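Local coordinates for anaphase-promoting complex subunit CUT9 (PDB 2XPI), which serves as a tetratricopeptide-repeat subunit of the anaphase-promoting complex, the E3 ubiquitin ligase that controls progression through mitosis and G1, at residues G439-M452 and Y463-L477. Numbering follows the deposited sequence.
Sequences GTHLPYLFLGMQHM and YLQSSYALFQYDPLL
His441 and Asp474 form a histidine-carboxylate hydrogen bond across the two segments: His441 NE2 donates to Asp474 OD2 at 2.9 Å, nearly straight at 163°. The acceptor lies close to the imidazole plane and uses its anti lone pair, while the carboxylate is turned 81° from the ring. Outside the two segments, Asp474 OD2 also pairs with a basic side chain of another protein's chain in a salt bridge, so the aspartate is shared between fold and partner. Its OD1, meanwhile, caps helix 475-487 by accepting from Leu476 N. The histidine's chi1 of 81° swings the ring toward Phe471 and Asp474. The edge of Phe471 meets one face of that imidazole, and Phe471 CB adds a CH-pi contact there. Farther along, Tyr463 fits as a knob among Tyr444, Leu447, Gly448 and His451; Leu447 CB stands over the centre of the Tyr463 ring, 3.7 Å from its centroid. Gly448, which lacks a side chain, faces Leu464 and Tyr463 where the axes of 442-452 and 463-470 approach to 7.8 Å, running antiparallel at 158°. These are the two helices of TPR 11, a helix-turn-helix hairpin. Leu445 sits as a knob among Leu464, Ser467, Leu476 and Leu477, joining the hairpin to helix 475-487, which opens TPR 12, while Leu447 also touches helix 423-435 of TPR 10.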
# COMPACT_ATOMS: atom_id res chain seq x y z
N GLY A 439 -26.36 13.70 -21.29
CA GLY A 439 -27.75 13.37 -21.04
C GLY A 439 -28.39 14.25 -20.00
O GLY A 439 -29.47 13.96 -19.54
N THR A 440 -27.73 15.32 -19.61
CA THR A 440 -28.29 16.23 -18.64
C THR A 440 -28.33 17.61 -19.24
O THR A 440 -27.62 17.89 -20.17
CB THR A 440 -27.55 16.20 -17.31
OG1 THR A 440 -26.71 17.34 -17.18
CG2 THR A 440 -26.72 14.97 -17.23
N HIS A 441 -29.23 18.44 -18.74
CA HIS A 441 -29.56 19.69 -19.42
C HIS A 441 -28.73 20.89 -18.97
O HIS A 441 -28.69 21.90 -19.67
CB HIS A 441 -31.03 20.01 -19.24
CG HIS A 441 -31.34 20.65 -17.93
ND1 HIS A 441 -31.22 19.99 -16.73
CD2 HIS A 441 -31.77 21.90 -17.63
CE1 HIS A 441 -31.55 20.80 -15.75
NE2 HIS A 441 -31.89 21.97 -16.26
N LEU A 442 -28.06 20.77 -17.84
CA LEU A 442 -27.35 21.90 -17.28
C LEU A 442 -26.13 22.39 -18.05
O LEU A 442 -25.98 23.58 -18.24
CB LEU A 442 -26.98 21.63 -15.82
CG LEU A 442 -28.12 21.79 -14.82
CD1 LEU A 442 -27.62 21.49 -13.44
CD2 LEU A 442 -28.70 23.18 -14.88
N PRO A 443 -25.23 21.50 -18.50
CA PRO A 443 -24.12 21.99 -19.33
C PRO A 443 -24.51 22.81 -20.56
O PRO A 443 -23.85 23.80 -20.80
CB PRO A 443 -23.40 20.71 -19.72
CG PRO A 443 -23.58 19.83 -18.51
CD PRO A 443 -25.04 20.09 -18.12
N TYR A 444 -25.55 22.44 -21.31
CA TYR A 444 -26.02 23.26 -22.44
C TYR A 444 -26.64 24.57 -21.98
O TYR A 444 -26.59 25.58 -22.68
CB TYR A 444 -27.07 22.53 -23.25
CG TYR A 444 -26.54 21.36 -24.02
CD1 TYR A 444 -25.20 21.24 -24.28
CD2 TYR A 444 -27.39 20.37 -24.47
CE1 TYR A 444 -24.71 20.18 -24.97
CE2 TYR A 444 -26.91 19.30 -25.16
CZ TYR A 444 -25.57 19.21 -25.41
OH TYR A 444 -25.10 18.12 -26.10
N LEU A 445 -27.28 24.52 -20.82
CA LEU A 445 -27.78 25.71 -20.17
C LEU A 445 -26.64 26.71 -20.02
O LEU A 445 -26.72 27.86 -20.46
CB LEU A 445 -28.32 25.37 -18.79
CG LEU A 445 -29.54 26.18 -18.41
CD1 LEU A 445 -30.07 25.78 -17.04
CD2 LEU A 445 -29.19 27.65 -18.47
N PHE A 446 -25.56 26.25 -19.39
CA PHE A 446 -24.45 27.12 -19.08
C PHE A 446 -23.74 27.60 -20.36
O PHE A 446 -23.36 28.77 -20.48
CB PHE A 446 -23.48 26.43 -18.14
CG PHE A 446 -24.09 26.00 -16.83
CD1 PHE A 446 -25.13 26.71 -16.26
CD2 PHE A 446 -23.61 24.88 -16.15
CE1 PHE A 446 -25.69 26.31 -15.05
CE2 PHE A 446 -24.17 24.48 -14.93
CZ PHE A 446 -25.20 25.18 -14.38
N LEU A 447 -23.55 26.69 -21.31
CA LEU A 447 -22.99 27.07 -22.60
C LEU A 447 -23.86 28.17 -23.25
O LEU A 447 -23.34 29.11 -23.83
CB LEU A 447 -22.89 25.87 -23.53
CG LEU A 447 -21.58 25.08 -23.76
CD1 LEU A 447 -20.37 25.84 -23.27
CD2 LEU A 447 -21.65 23.70 -23.13
N GLY A 448 -25.18 28.05 -23.14
CA GLY A 448 -26.08 29.05 -23.68
C GLY A 448 -25.89 30.42 -23.03
O GLY A 448 -25.77 31.43 -23.73
N MET A 449 -25.84 30.44 -21.70
CA MET A 449 -25.71 31.68 -20.93
C MET A 449 -24.40 32.38 -21.20
O MET A 449 -24.33 33.62 -21.21
CB MET A 449 -25.81 31.38 -19.45
CG MET A 449 -27.18 30.83 -19.03
SD MET A 449 -27.14 30.29 -17.32
CE MET A 449 -26.60 31.85 -16.60
N GLN A 450 -23.36 31.59 -21.41
CA GLN A 450 -22.05 32.14 -21.65
C GLN A 450 -21.97 32.69 -23.07
O GLN A 450 -21.30 33.70 -23.31
CB GLN A 450 -20.99 31.06 -21.41
CG GLN A 450 -19.66 31.60 -21.00
CD GLN A 450 -19.75 32.43 -19.75
OE1 GLN A 450 -19.13 33.48 -19.63
NE2 GLN A 450 -20.57 31.98 -18.82
N HIS A 451 -22.64 32.03 -24.02
CA HIS A 451 -22.69 32.53 -25.40
C HIS A 451 -23.58 33.76 -25.56
O HIS A 451 -23.35 34.58 -26.45
CB HIS A 451 -23.06 31.43 -26.38
CG HIS A 451 -21.91 30.55 -26.77
ND1 HIS A 451 -20.84 31.01 -27.51
CD2 HIS A 451 -21.65 29.25 -26.50
CE1 HIS A 451 -19.97 30.02 -27.69
NE2 HIS A 451 -20.44 28.95 -27.08
N MET A 452 -24.57 33.91 -24.70
CA MET A 452 -25.29 35.17 -24.61
C MET A 452 -24.36 36.33 -24.29
O MET A 452 -24.43 37.37 -24.94
CB MET A 452 -26.39 35.09 -23.56
CG MET A 452 -27.64 34.49 -24.11
SD MET A 452 -29.05 34.75 -23.05
CE MET A 452 -29.00 33.27 -22.07
N TYR A 463 -27.87 25.98 -28.04
CA TYR A 463 -27.65 25.32 -26.77
C TYR A 463 -28.89 25.35 -25.86
O TYR A 463 -29.20 24.36 -25.19
CB TYR A 463 -26.46 25.95 -26.06
CG TYR A 463 -25.09 25.62 -26.62
CD1 TYR A 463 -24.57 24.33 -26.54
CD2 TYR A 463 -24.31 26.60 -27.18
CE1 TYR A 463 -23.30 24.03 -27.03
CE2 TYR A 463 -23.05 26.32 -27.68
CZ TYR A 463 -22.54 25.04 -27.59
OH TYR A 463 -21.28 24.79 -28.08
N LEU A 464 -29.62 26.46 -25.84
CA LEU A 464 -30.79 26.53 -24.96
C LEU A 464 -31.95 25.62 -25.40
O LEU A 464 -32.57 24.97 -24.56
CB LEU A 464 -31.25 27.98 -24.76
CG LEU A 464 -30.29 28.84 -23.92
CD1 LEU A 464 -30.75 30.28 -23.91
CD2 LEU A 464 -30.14 28.34 -22.52
N GLN A 465 -32.24 25.56 -26.69
CA GLN A 465 -33.23 24.60 -27.20
C GLN A 465 -32.79 23.18 -26.88
O GLN A 465 -33.60 22.31 -26.56
CB GLN A 465 -33.44 24.75 -28.72
CG GLN A 465 -34.08 26.07 -29.12
CD GLN A 465 -35.44 26.28 -28.47
OE1 GLN A 465 -36.22 25.33 -28.30
NE2 GLN A 465 -35.74 27.54 -28.10
N SER A 466 -31.48 22.95 -26.95
CA SER A 466 -30.91 21.67 -26.56
C SER A 466 -31.17 21.30 -25.09
O SER A 466 -31.66 20.21 -24.86
CB SER A 466 -29.43 21.60 -26.91
OG SER A 466 -29.25 21.47 -28.31
N SER A 467 -30.87 22.17 -24.11
CA SER A 467 -31.24 21.80 -22.74
C SER A 467 -32.73 21.58 -22.61
O SER A 467 -33.17 20.63 -21.96
CB SER A 467 -30.77 22.78 -21.65
OG SER A 467 -30.20 23.95 -22.19
N TYR A 468 -33.51 22.45 -23.22
CA TYR A 468 -34.95 22.36 -23.08
C TYR A 468 -35.47 21.00 -23.58
O TYR A 468 -36.41 20.45 -23.03
CB TYR A 468 -35.64 23.50 -23.82
CG TYR A 468 -37.12 23.60 -23.59
CD1 TYR A 468 -38.03 23.09 -24.52
CD2 TYR A 468 -37.62 24.21 -22.44
CE1 TYR A 468 -39.41 23.19 -24.30
CE2 TYR A 468 -38.98 24.31 -22.21
CZ TYR A 468 -39.88 23.80 -23.15
OH TYR A 468 -41.23 23.90 -22.90
N ALA A 469 -34.86 20.45 -24.63
CA ALA A 469 -35.32 19.16 -25.14
C ALA A 469 -35.07 18.04 -24.12
O ALA A 469 -35.87 17.11 -23.99
CB ALA A 469 -34.68 18.83 -26.48
N LEU A 470 -33.95 18.15 -23.39
CA LEU A 470 -33.58 17.26 -22.29
C LEU A 470 -34.43 17.44 -21.00
O LEU A 470 -34.81 16.46 -20.35
CB LEU A 470 -32.11 17.52 -21.93
CG LEU A 470 -30.98 16.59 -22.41
CD1 LEU A 470 -31.40 15.57 -23.47
CD2 LEU A 470 -29.77 17.39 -22.86
N PHE A 471 -34.71 18.67 -20.61
CA PHE A 471 -35.48 18.89 -19.39
C PHE A 471 -36.10 20.28 -19.44
O PHE A 471 -35.39 21.27 -19.63
CB PHE A 471 -34.61 18.67 -18.13
CG PHE A 471 -35.33 18.91 -16.81
CD1 PHE A 471 -36.28 18.01 -16.35
CD2 PHE A 471 -35.02 20.02 -16.04
CE1 PHE A 471 -36.95 18.23 -15.15
CE2 PHE A 471 -35.69 20.26 -14.82
CZ PHE A 471 -36.66 19.36 -14.38
N GLN A 472 -37.42 20.35 -19.29
CA GLN A 472 -38.14 21.60 -19.52
C GLN A 472 -38.61 22.35 -18.27
O GLN A 472 -39.19 23.42 -18.39
CB GLN A 472 -39.30 21.39 -20.51
CG GLN A 472 -40.20 20.16 -20.27
CD GLN A 472 -39.54 18.86 -20.72
OE1 GLN A 472 -39.06 18.07 -19.89
NE2 GLN A 472 -39.49 18.64 -22.03
N TYR A 473 -38.33 21.81 -17.08
CA TYR A 473 -38.85 22.41 -15.84
C TYR A 473 -37.81 22.96 -14.86
O TYR A 473 -37.87 22.71 -13.66
CB TYR A 473 -39.77 21.42 -15.13
CG TYR A 473 -40.88 20.90 -16.00
CD1 TYR A 473 -41.99 21.69 -16.28
CD2 TYR A 473 -40.82 19.63 -16.55
CE1 TYR A 473 -43.01 21.22 -17.09
CE2 TYR A 473 -41.83 19.15 -17.35
CZ TYR A 473 -42.92 19.95 -17.62
OH TYR A 473 -43.91 19.46 -18.43
N ASP A 474 -36.87 23.74 -15.38
CA ASP A 474 -35.88 24.40 -14.56
C ASP A 474 -36.01 25.91 -14.78
O ASP A 474 -35.86 26.40 -15.90
CB ASP A 474 -34.49 23.89 -14.96
CG ASP A 474 -33.35 24.68 -14.34
OD1 ASP A 474 -33.57 25.71 -13.64
OD2 ASP A 474 -32.19 24.27 -14.56
N PRO A 475 -36.29 26.67 -13.71
CA PRO A 475 -36.60 28.10 -13.76
C PRO A 475 -35.51 28.90 -14.46
O PRO A 475 -35.81 29.91 -15.09
CB PRO A 475 -36.62 28.52 -12.28
CG PRO A 475 -36.69 27.27 -11.50
CD PRO A 475 -36.11 26.18 -12.33
N LEU A 476 -34.26 28.45 -14.32
CA LEU A 476 -33.08 29.16 -14.83
C LEU A 476 -33.05 29.12 -16.35
O LEU A 476 -32.56 30.04 -17.00
CB LEU A 476 -31.83 28.47 -14.31
CG LEU A 476 -30.54 29.28 -14.12
CD1 LEU A 476 -29.30 28.36 -14.27
CD2 LEU A 476 -30.47 30.47 -15.07
N LEU A 477 -33.56 28.03 -16.91
CA LEU A 477 -33.57 27.80 -18.33
C LEU A 477 -34.64 28.64 -18.98
O LEU A 477 -34.45 29.18 -20.07
CB LEU A 477 -33.86 26.33 -18.59
CG LEU A 477 -34.14 25.91 -20.03
CD1 LEU A 477 -32.92 26.09 -20.90
CD2 LEU A 477 -34.59 24.48 -20.03